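Local coordinates for RNA-directed RNA polymerase (Infectious pancreatic necrosis virus, PDB 2YI9), which catalyses RNA-directed synthesis of RNA from ribonucleoside triphosphates and probably also occurs covalently attached to the viral genomic RNA, at residues Asn389-Gln394 with Asp559-Ser564; Thr397-Asp402 with Phe515-Glu520; Asn349-Ser354 with Lys693-Thr698. All coordinates share one frame; numbering follows the deposited sequence.

From the N terminus the chain first passes Asn349-Ser354, one half of contact 3, then the neighbouring palm strands that hold Asn389-Gln394 and Thr397-Asp402. Phe515-Glu520 returns to pair with the second of these, so contact 2 closes the innermost loop. Asp559-Ser564 then meets the first, and contact 1 encloses contact 2. Lys693-Thr698 finally closes the widest loop, contact 3, around both. Contacts 1 and 2, centres about 8 Å apart, share one hydrated magnesium ion; contact 1 joins the palm sheet to a three-stranded sheet, and contact 2 adds the palm sheet's edge strand. Contact 3, about 18 Å from contact 1 between centres, ties the loop before helix 364-377 to the C-terminal region.

Contact 1. Residues Asn389-Gln394 with Asp559-Ser564; sequences NIYILQ and DLLGWS. With MG (magnesium ion), chain F.
Tyr391 and Asn389 reach from one strand of the polymerase palm sheet toward the type I' turn Leu560-Trp563, the tip of a hairpin in a separate three-stranded antiparallel sheet. Asn389, the first residue of its strand, ends the Ala-Asp-Asn triplet of motif C, the birnavirus counterpart of the usual Gly-Asp-Asp. In the hairpin, Asp559 and Leu560 both face Trp563, a G1 beta bulge.

Apolar contact comes from two leucines. Leu560 CD1 sits almost centrally over one face of the Tyr391 ring, 4.0 Å from the centroid and 11° off the ring normal, a CH-pi contact. Trp398 also meets this ring, its plane only slightly inclined. Leu561 CD2 lies 4.2 Å from Tyr391 CE2 and also brushes the tyrosine hydroxyl and Asn389 ND2.

A polar link is backbone to hydroxyl: Leu561 N donates to Tyr391 OH over 3.0 Å, nearly straight at 168°. Asp559 O lies near the ring plane at its edge. Water 1, itself bound to magnesium, stands 2.6 Å from Tyr391 OH, which places the tyrosine in the second shell of the metal.

Metal binding supplies the last element. With CG anti to the carbonyl carbon (chi1 -53°), the Asn389 amide is placed to give OD1 to magnesium and ND2 to Tyr386 O. Four waters and Asp402 complete six ligands. The Asn389 OD1 to magnesium bond measures 2.1 Å, and water 2 occupies the opposite vertex.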
loop_
_atom_site.group_PDB
_atom_site.type_symbol
_atom_site.label_atom_id
_atom_site.label_comp_id
_atom_site.label_asym_id
_atom_site.label_seq_id
_atom_site.Cartn_x
_atom_site.Cartn_y
_atom_site.Cartn_z
ATOM N N ASN A 389 -0.738 5.910 9.173
ATOM C CA ASN A 389 -1.846 6.373 10.027
ATOM C C ASN A 389 -1.574 5.998 11.467
ATOM O O ASN A 389 -1.190 4.855 11.763
ATOM C CB ASN A 389 -3.200 5.747 9.609
ATOM C CG ASN A 389 -3.516 5.938 8.155
ATOM O OD1 ASN A 389 -4.008 6.970 7.753
ATOM N ND2 ASN A 389 -3.195 4.968 7.321
ATOM N N ILE A 390 -1.801 6.955 12.362
ATOM C CA ILE A 390 -1.651 6.753 13.799
ATOM C C ILE A 390 -2.973 7.176 14.434
ATOM O O ILE A 390 -3.497 8.235 14.110
ATOM C CB ILE A 390 -0.451 7.567 14.385
ATOM C CG1 ILE A 390 0.904 7.086 13.828
ATOM C CG2 ILE A 390 -0.473 7.581 15.947
ATOM C CD1 ILE A 390 2.072 8.120 13.995
ATOM N N TYR A 391 -3.498 6.356 15.336
ATOM C CA TYR A 391 -4.707 6.682 16.088
ATOM C C TYR A 391 -4.344 6.716 17.551
ATOM O O TYR A 391 -3.729 5.780 18.059
ATOM C CB TYR A 391 -5.842 5.675 15.819
ATOM C CG TYR A 391 -6.216 5.615 14.357
ATOM C CD1 TYR A 391 -7.086 6.548 13.803
ATOM C CD2 TYR A 391 -5.646 4.666 13.510
ATOM C CE1 TYR A 391 -7.427 6.502 12.451
ATOM C CE2 TYR A 391 -5.947 4.639 12.148
ATOM C CZ TYR A 391 -6.846 5.554 11.627
ATOM O OH TYR A 391 -7.168 5.515 10.293
ATOM N N ILE A 392 -4.672 7.811 18.215
ATOM C CA ILE A 392 -4.414 7.955 19.637
ATOM C C ILE A 392 -5.706 8.271 20.370
ATOM O O ILE A 392 -6.443 9.184 19.986
ATOM C CB ILE A 392 -3.305 9.015 19.941
ATOM C CG1 ILE A 392 -1.906 8.508 19.490
ATOM C CG2 ILE A 392 -3.309 9.426 21.456
ATOM C CD1 ILE A 392 -0.787 9.586 19.489
ATOM N N LEU A 393 -5.957 7.517 21.443
ATOM C CA LEU A 393 -7.052 7.775 22.357
ATOM C C LEU A 393 -6.385 8.267 23.644
ATOM O O LEU A 393 -5.653 7.509 24.283
ATOM C CB LEU A 393 -7.880 6.501 22.630
ATOM C CG LEU A 393 -9.252 6.678 23.317
ATOM C CD1 LEU A 393 -9.957 5.343 23.456
ATOM C CD2 LEU A 393 -9.111 7.223 24.723
ATOM N N GLN A 394 -6.595 9.533 24.002
ATOM C CA GLN A 394 -6.099 10.106 25.253
ATOM C C GLN A 394 -6.944 11.294 25.653
ATOM O O GLN A 394 -7.491 11.967 24.782
ATOM C CB GLN A 394 -4.586 10.401 25.237
ATOM C CG GLN A 394 -4.144 11.759 24.727
ATOM C CD GLN A 394 -2.645 11.901 24.848
ATOM O OE1 GLN A 394 -1.894 11.622 23.900
ATOM N NE2 GLN A 394 -2.167 12.256 26.031
ATOM N N ASP A 559 -12.916 7.650 11.612
ATOM C CA ASP A 559 -12.138 7.616 10.367
ATOM C C ASP A 559 -11.086 6.509 10.488
ATOM O O ASP A 559 -9.902 6.721 10.234
ATOM C CB ASP A 559 -11.517 8.976 9.978
ATOM C CG ASP A 559 -10.967 8.950 8.542
ATOM O OD1 ASP A 559 -11.613 8.324 7.662
ATOM O OD2 ASP A 559 -9.856 9.457 8.327
ATOM N N LEU A 560 -11.525 5.345 10.981
ATOM C CA LEU A 560 -10.640 4.220 11.198
ATOM C C LEU A 560 -10.478 3.537 9.851
ATOM O O LEU A 560 -11.348 2.771 9.422
ATOM C CB LEU A 560 -11.213 3.283 12.273
ATOM C CG LEU A 560 -10.334 2.081 12.627
ATOM C CD1 LEU A 560 -9.121 2.523 13.442
ATOM C CD2 LEU A 560 -11.153 1.042 13.371
ATOM N N LEU A 561 -9.394 3.898 9.140
ATOM C CA LEU A 561 -9.111 3.408 7.787
ATOM C C LEU A 561 -10.292 3.708 6.840
ATOM O O LEU A 561 -10.649 2.872 6.022
ATOM C CB LEU A 561 -8.726 1.902 7.791
ATOM C CG LEU A 561 -7.602 1.539 8.787
ATOM C CD1 LEU A 561 -7.229 0.074 8.652
ATOM C CD2 LEU A 561 -6.356 2.491 8.602
ATOM N N GLY A 562 -10.909 4.876 7.025
ATOM C CA GLY A 562 -12.043 5.321 6.230
ATOM C C GLY A 562 -13.414 4.942 6.773
ATOM O O GLY A 562 -14.416 5.222 6.123
ATOM N N TRP A 563 -13.487 4.321 7.971
ATOM C CA TRP A 563 -14.761 3.862 8.548
ATOM C C TRP A 563 -15.217 4.589 9.811
ATOM O O TRP A 563 -14.405 4.905 10.679
ATOM C CB TRP A 563 -14.730 2.345 8.821
ATOM C CG TRP A 563 -14.333 1.536 7.623
ATOM C CD1 TRP A 563 -13.075 1.103 7.303
ATOM C CD2 TRP A 563 -15.189 1.127 6.534
ATOM N NE1 TRP A 563 -13.096 0.432 6.099
ATOM C CE2 TRP A 563 -14.377 0.433 5.603
ATOM C CE3 TRP A 563 -16.565 1.263 6.266
ATOM C CZ2 TRP A 563 -14.895 -0.108 4.417
ATOM C CZ3 TRP A 563 -17.083 0.703 5.106
ATOM C CH2 TRP A 563 -16.247 0.051 4.184
ATOM N N SER A 564 -16.545 4.796 9.922
ATOM C CA SER A 564 -17.225 5.316 11.112
ATOM C C SER A 564 -17.951 4.123 11.734
ATOM O O SER A 564 -18.138 3.106 11.069
ATOM C CB SER A 564 -18.261 6.375 10.742
ATOM O OG SER A 564 -17.635 7.535 10.225
HETATM MG MG MG F . -5.303 8.568 8.260
HETATM O O HOH W 1 -6.929 7.366 8.498
HETATM O O HOH W 2 -6.520 10.255 8.357
HETATM O O HOH W 3 -5.454 8.522 6.008
HETATM O O HOH W 4 -4.920 8.616 10.434
#

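Contact 2. Residues Thr397-Asp402 with Phe515-Glu520; sequences TWYSID and FKIERE. With MG (magnesium ion), chain F.
This is an antiparallel strand pairing at the edge of the four-stranded palm sheet, where the motif A strand Thr397-Asp402, bearing the magnesium ligand Asp402, meets the outermost strand Phe515-Glu520. A classic beta bulge interrupts the pairing: Glu518 and Arg519 both face Ser400. Ser400 O therefore accepts twice, from Glu518 N at 2.8 Å and from Arg519 N at 3.2 Å. Ser400 N returns a bond to Arg519 O. Beyond the bulge the register has moved by one, and Asp402 and Lys516 bond reciprocally through their backbones.

Tyr399, Ile401, Ile517 and Glu520 share one face. Ile401 and Ile517 lie side by side with their CG1 atoms 3.9 Å apart, and Phe504 touches both. Tyr399 and Glu520 also run alongside each other, the ring and carboxylate planes 29° apart; Glu520 CG reaches 3.7 Å from Tyr399 CE1, while the tyrosine hydroxyl is bonded to Asn498.

The face bearing Ser400, Asp402 and Arg519 turns toward the metal. Arg519 extends away to a salt bridge with Glu579, leaving its CB beside that of Ser400. Ser400 OG, anti to its own N (chi1 178°), stands 2.8 Å from the oxygen of water 4. This water is bound to the metal and also donates to Ile401 O. The Asp402 carboxylate divides its oxygens between first and second shell: OD1 binds magnesium at 2.0 Å opposite water 1, and OD2 accepts from water 2 at 2.7 Å.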
loop_
_atom_site.group_PDB
_atom_site.type_symbol
_atom_site.label_atom_id
_atom_site.label_comp_id
_atom_site.label_asym_id
_atom_site.label_seq_id
_atom_site.Cartn_x
_atom_site.Cartn_y
_atom_site.Cartn_z
ATOM N N THR A 397 -10.516 11.766 24.160
ATOM C CA THR A 397 -10.455 12.309 22.798
ATOM C C THR A 397 -9.819 11.294 21.859
ATOM O O THR A 397 -8.849 10.629 22.225
ATOM C CB THR A 397 -9.688 13.673 22.786
ATOM O OG1 THR A 397 -10.128 14.505 23.866
ATOM C CG2 THR A 397 -9.843 14.445 21.457
ATOM N N TRP A 398 -10.379 11.171 20.652
ATOM C CA TRP A 398 -9.851 10.304 19.603
ATOM C C TRP A 398 -9.106 11.184 18.600
ATOM O O TRP A 398 -9.670 12.148 18.082
ATOM C CB TRP A 398 -10.990 9.545 18.926
ATOM C CG TRP A 398 -10.568 8.690 17.766
ATOM C CD1 TRP A 398 -10.648 9.008 16.436
ATOM C CD2 TRP A 398 -10.063 7.339 17.827
ATOM N NE1 TRP A 398 -10.239 7.935 15.668
ATOM C CE2 TRP A 398 -9.881 6.897 16.499
ATOM C CE3 TRP A 398 -9.763 6.455 18.881
ATOM C CZ2 TRP A 398 -9.440 5.595 16.192
ATOM C CZ3 TRP A 398 -9.309 5.179 18.573
ATOM C CH2 TRP A 398 -9.138 4.767 17.243
ATOM N N TYR A 399 -7.837 10.859 18.338
ATOM C CA TYR A 399 -7.022 11.597 17.378
ATOM C C TYR A 399 -6.654 10.717 16.219
ATOM O O TYR A 399 -6.152 9.613 16.419
ATOM C CB TYR A 399 -5.726 12.136 18.020
ATOM C CG TYR A 399 -5.984 13.042 19.200
ATOM C CD1 TYR A 399 -6.197 14.409 19.022
ATOM C CD2 TYR A 399 -6.032 12.530 20.500
ATOM C CE1 TYR A 399 -6.464 15.245 20.107
ATOM C CE2 TYR A 399 -6.266 13.359 21.592
ATOM C CZ TYR A 399 -6.478 14.718 21.391
ATOM O OH TYR A 399 -6.748 15.530 22.466
ATOM N N SER A 400 -6.890 11.208 15.015
ATOM C CA SER A 400 -6.484 10.530 13.804
ATOM C C SER A 400 -5.331 11.371 13.259
ATOM O O SER A 400 -5.499 12.565 12.970
ATOM C CB SER A 400 -7.627 10.449 12.798
ATOM O OG SER A 400 -7.142 9.822 11.624
ATOM N N ILE A 401 -4.132 10.765 13.215
ATOM C CA ILE A 401 -2.905 11.427 12.791
ATOM C C ILE A 401 -2.397 10.787 11.511
ATOM O O ILE A 401 -2.465 9.566 11.363
ATOM C CB ILE A 401 -1.859 11.371 13.947
ATOM C CG1 ILE A 401 -2.351 12.157 15.191
ATOM C CG2 ILE A 401 -0.430 11.837 13.517
ATOM C CD1 ILE A 401 -2.025 11.484 16.487
ATOM N N ASP A 402 -1.885 11.607 10.584
ATOM C CA ASP A 402 -1.276 11.072 9.366
ATOM C C ASP A 402 0.108 11.597 9.250
ATOM O O ASP A 402 0.353 12.763 9.548
ATOM C CB ASP A 402 -2.053 11.493 8.096
ATOM C CG ASP A 402 -3.425 10.878 7.953
ATOM O OD1 ASP A 402 -3.572 9.674 8.238
ATOM O OD2 ASP A 402 -4.358 11.600 7.575
ATOM N N PHE A 515 4.250 15.148 10.193
ATOM C CA PHE A 515 2.924 14.567 10.438
ATOM C C PHE A 515 1.943 15.695 10.772
ATOM O O PHE A 515 2.351 16.828 11.019
ATOM C CB PHE A 515 2.952 13.484 11.555
ATOM C CG PHE A 515 3.587 13.934 12.861
ATOM C CD1 PHE A 515 2.907 14.778 13.730
ATOM C CD2 PHE A 515 4.866 13.505 13.219
ATOM C CE1 PHE A 515 3.503 15.210 14.910
ATOM C CE2 PHE A 515 5.441 13.903 14.422
ATOM C CZ PHE A 515 4.749 14.734 15.271
ATOM N N LYS A 516 0.662 15.375 10.780
ATOM C CA LYS A 516 -0.396 16.318 11.121
ATOM C C LYS A 516 -1.575 15.593 11.715
ATOM O O LYS A 516 -1.811 14.427 11.411
ATOM C CB LYS A 516 -0.824 17.184 9.907
ATOM C CG LYS A 516 -1.147 16.419 8.643
ATOM C CD LYS A 516 -1.390 17.385 7.490
ATOM C CE LYS A 516 -1.613 16.652 6.197
ATOM N NZ LYS A 516 -2.307 17.494 5.183
ATOM N N ILE A 517 -2.326 16.306 12.544
ATOM C CA ILE A 517 -3.544 15.813 13.168
ATOM C C ILE A 517 -4.646 16.060 12.134
ATOM O O ILE A 517 -4.886 17.202 11.765
ATOM C CB ILE A 517 -3.816 16.494 14.548
ATOM C CG1 ILE A 517 -2.855 15.961 15.655
ATOM C CG2 ILE A 517 -5.264 16.217 15.016
ATOM C CD1 ILE A 517 -1.324 16.087 15.493
ATOM N N GLU A 518 -5.278 14.992 11.655
ATOM C CA GLU A 518 -6.344 15.138 10.684
ATOM C C GLU A 518 -7.693 15.315 11.337
ATOM O O GLU A 518 -8.516 16.054 10.814
ATOM C CB GLU A 518 -6.345 13.972 9.710
ATOM C CG GLU A 518 -5.057 13.925 8.906
ATOM C CD GLU A 518 -4.903 14.842 7.709
ATOM O OE1 GLU A 518 -5.669 15.826 7.574
ATOM O OE2 GLU A 518 -3.981 14.573 6.906
ATOM N N ARG A 519 -7.912 14.653 12.481
ATOM C CA ARG A 519 -9.167 14.719 13.210
ATOM C C ARG A 519 -8.938 14.649 14.692
ATOM O O ARG A 519 -8.075 13.907 15.168
ATOM C CB ARG A 519 -10.038 13.527 12.790
ATOM C CG ARG A 519 -11.466 13.589 13.296
ATOM C CD ARG A 519 -12.337 12.619 12.553
ATOM N NE ARG A 519 -12.253 12.847 11.111
ATOM C CZ ARG A 519 -13.077 12.303 10.235
ATOM N NH1 ARG A 519 -14.053 11.509 10.646
ATOM N NH2 ARG A 519 -12.936 12.551 8.939
ATOM N N GLU A 520 -9.774 15.399 15.420
ATOM C CA GLU A 520 -9.826 15.452 16.866
ATOM C C GLU A 520 -11.307 15.247 17.225
ATOM O O GLU A 520 -12.138 16.121 16.964
ATOM C CB GLU A 520 -9.318 16.814 17.317
ATOM C CG GLU A 520 -9.420 17.051 18.803
ATOM C CD GLU A 520 -9.120 18.472 19.226
ATOM O OE1 GLU A 520 -9.287 19.403 18.406
ATOM O OE2 GLU A 520 -8.700 18.651 20.386
HETATM MG MG MG F . -5.303 8.568 8.260
HETATM O O HOH W 4 -4.920 8.616 10.434
HETATM O O HOH W 2 -6.520 10.255 8.357
HETATM O O HOH W 3 -5.454 8.522 6.008
HETATM O O HOH W 1 -6.929 7.366 8.498
#

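Contact 3. Residues Asn349-Ser354 with Lys693-Thr698; sequences NTQTPS and KARPQT
Gln351 lies over Arg695, its CG 3.9 Å above one face of the guanidinium and offset toward the rim. The arginine takes up this position by bending at chi3 (-59°), which folds the flat group back beneath the glutamine's aliphatic part. Outside the pair, Arg695 NE donates to Pro692 O and NH1 to Ile347 O, two bonds that would limit rotation of the plane; Thr350 O is a further neighbour of NH1, approached obliquely.

The glutamine itself is extended beyond CG and runs past the arginine to the backbone. There NE2 donates to Arg695 O over 2.8 Å at 169°. The acceptor lies in the plane of the Gln351 amide, whereas the donor is somewhat tilted from the carbonyl plane of Arg695. A second bond, Gln351 N to Pro696 O at 3.0 Å, takes the next carbonyl along, so backbone and side chain of one residue grip two successive peptides.

Asn349-Ser354 is a loop before helix 364-377, and Lys693-Thr698, in the C-terminal region of the polymerase and far along the chain, runs from the end of a 3-10 turn into a loop. Gln351 is the centre of an inverse gamma turn; just beyond it Thr352 OG1 accepts from Ser354 N in an ST turn and is also hydrogen-bonded to Gln203 O.

Gln697 crosses the end of Gln351 at a slant, amide planes 45° apart, with Gln697 CG 3.8 Å from Gln351 NE2. Pro696 brings CD to 3.1 Å from Asn349 O. Thr698 presents CG2 to Gln351 O while its hydroxyl bonds to Arg700 O. Water 5 bridges the backbones here, donating to Gln351 O at 2.9 Å and accepting from Thr698 N at 3.0 Å.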
loop_
_atom_site.group_PDB
_atom_site.type_symbol
_atom_site.label_atom_id
_atom_site.label_comp_id
_atom_site.label_asym_id
_atom_site.label_seq_id
_atom_site.Cartn_x
_atom_site.Cartn_y
_atom_site.Cartn_z
ATOM N N ASN A 349 -7.188 -9.317 17.199
ATOM C CA ASN A 349 -6.904 -10.729 17.450
ATOM C C ASN A 349 -5.593 -10.938 18.242
ATOM O O ASN A 349 -5.240 -12.079 18.527
ATOM C CB ASN A 349 -6.882 -11.505 16.106
ATOM C CG ASN A 349 -5.811 -11.061 15.122
ATOM O OD1 ASN A 349 -4.677 -10.748 15.475
ATOM N ND2 ASN A 349 -6.126 -11.054 13.846
ATOM N N THR A 350 -4.846 -9.853 18.537
ATOM C CA THR A 350 -3.532 -9.942 19.200
ATOM C C THR A 350 -3.353 -8.696 20.044
ATOM O O THR A 350 -3.897 -7.645 19.708
ATOM C CB THR A 350 -2.391 -10.035 18.108
ATOM O OG1 THR A 350 -2.646 -11.134 17.254
ATOM C CG2 THR A 350 -0.971 -10.194 18.690
ATOM N N GLN A 351 -2.542 -8.794 21.094
ATOM C CA GLN A 351 -2.238 -7.657 21.958
ATOM C C GLN A 351 -1.103 -6.836 21.331
ATOM O O GLN A 351 0.084 -6.979 21.667
ATOM C CB GLN A 351 -1.933 -8.139 23.376
ATOM C CG GLN A 351 -3.182 -8.745 24.010
ATOM C CD GLN A 351 -2.937 -9.187 25.421
ATOM O OE1 GLN A 351 -2.493 -8.410 26.270
ATOM N NE2 GLN A 351 -3.237 -10.446 25.699
ATOM N N THR A 352 -1.500 -6.000 20.370
ATOM C CA THR A 352 -0.607 -5.152 19.579
ATOM C C THR A 352 -1.335 -3.873 19.173
ATOM O O THR A 352 -2.528 -3.950 18.897
ATOM C CB THR A 352 -0.132 -5.917 18.287
ATOM O OG1 THR A 352 0.643 -5.051 17.448
ATOM C CG2 THR A 352 -1.310 -6.455 17.428
ATOM N N PRO A 353 -0.642 -2.714 19.017
ATOM C CA PRO A 353 -1.322 -1.539 18.448
ATOM C C PRO A 353 -1.561 -1.673 16.920
ATOM O O PRO A 353 -2.268 -0.861 16.333
ATOM C CB PRO A 353 -0.333 -0.395 18.739
ATOM C CG PRO A 353 0.990 -1.029 18.826
ATOM C CD PRO A 353 0.770 -2.409 19.367
ATOM N N SER A 354 -0.944 -2.666 16.255
ATOM C CA SER A 354 -1.079 -2.832 14.800
ATOM C C SER A 354 -2.524 -3.018 14.306
ATOM O O SER A 354 -3.324 -3.698 14.943
ATOM C CB SER A 354 -0.254 -4.010 14.315
ATOM O OG SER A 354 -0.310 -4.091 12.897
ATOM N N LYS A 693 -9.255 -9.856 26.624
ATOM C CA LYS A 693 -8.273 -10.497 27.506
ATOM C C LYS A 693 -7.806 -11.852 26.973
ATOM O O LYS A 693 -6.714 -12.292 27.331
ATOM C CB LYS A 693 -8.811 -10.615 28.935
ATOM C CG LYS A 693 -8.793 -9.291 29.695
ATOM C CD LYS A 693 -9.545 -9.405 31.031
ATOM C CE LYS A 693 -9.360 -8.205 31.925
ATOM N NZ LYS A 693 -8.049 -8.244 32.629
ATOM N N ALA A 694 -8.606 -12.496 26.101
ATOM C CA ALA A 694 -8.271 -13.784 25.490
ATOM C C ALA A 694 -7.380 -13.641 24.244
ATOM O O ALA A 694 -6.948 -14.660 23.703
ATOM C CB ALA A 694 -9.545 -14.543 25.131
ATOM N N ARG A 695 -7.119 -12.397 23.763
ATOM C CA ARG A 695 -6.245 -12.201 22.591
ATOM C C ARG A 695 -4.839 -12.696 22.920
ATOM O O ARG A 695 -4.304 -12.321 23.972
ATOM C CB ARG A 695 -6.135 -10.716 22.194
ATOM C CG ARG A 695 -7.370 -10.141 21.519
ATOM C CD ARG A 695 -7.233 -8.637 21.387
ATOM N NE ARG A 695 -7.056 -7.990 22.691
ATOM C CZ ARG A 695 -6.561 -6.774 22.879
ATOM N NH1 ARG A 695 -6.194 -6.030 21.844
ATOM N NH2 ARG A 695 -6.428 -6.292 24.104
ATOM N N PRO A 696 -4.217 -13.529 22.056
ATOM C CA PRO A 696 -2.831 -13.947 22.329
ATOM C C PRO A 696 -1.890 -12.743 22.351
ATOM O O PRO A 696 -2.155 -11.708 21.743
ATOM C CB PRO A 696 -2.481 -14.840 21.131
ATOM C CG PRO A 696 -3.792 -15.239 20.540
ATOM C CD PRO A 696 -4.702 -14.088 20.780
ATOM N N GLN A 697 -0.782 -12.888 23.053
ATOM C CA GLN A 697 0.263 -11.875 23.095
ATOM C C GLN A 697 1.062 -11.971 21.773
ATOM O O GLN A 697 0.797 -12.871 20.970
ATOM C CB GLN A 697 1.134 -12.089 24.333
ATOM C CG GLN A 697 0.427 -11.607 25.599
ATOM C CD GLN A 697 1.120 -12.034 26.862
ATOM O OE1 GLN A 697 1.758 -13.097 26.929
ATOM N NE2 GLN A 697 0.977 -11.225 27.910
ATOM N N THR A 698 1.983 -11.031 21.518
ATOM C CA THR A 698 2.800 -11.029 20.294
ATOM C C THR A 698 3.684 -12.294 20.193
ATOM O O THR A 698 4.097 -12.781 21.233
ATOM C CB THR A 698 3.658 -9.752 20.212
ATOM O OG1 THR A 698 4.407 -9.621 21.422
ATOM C CG2 THR A 698 2.826 -8.495 19.955
HETATM O O HOH W 5 1.747 -8.696 23.388
#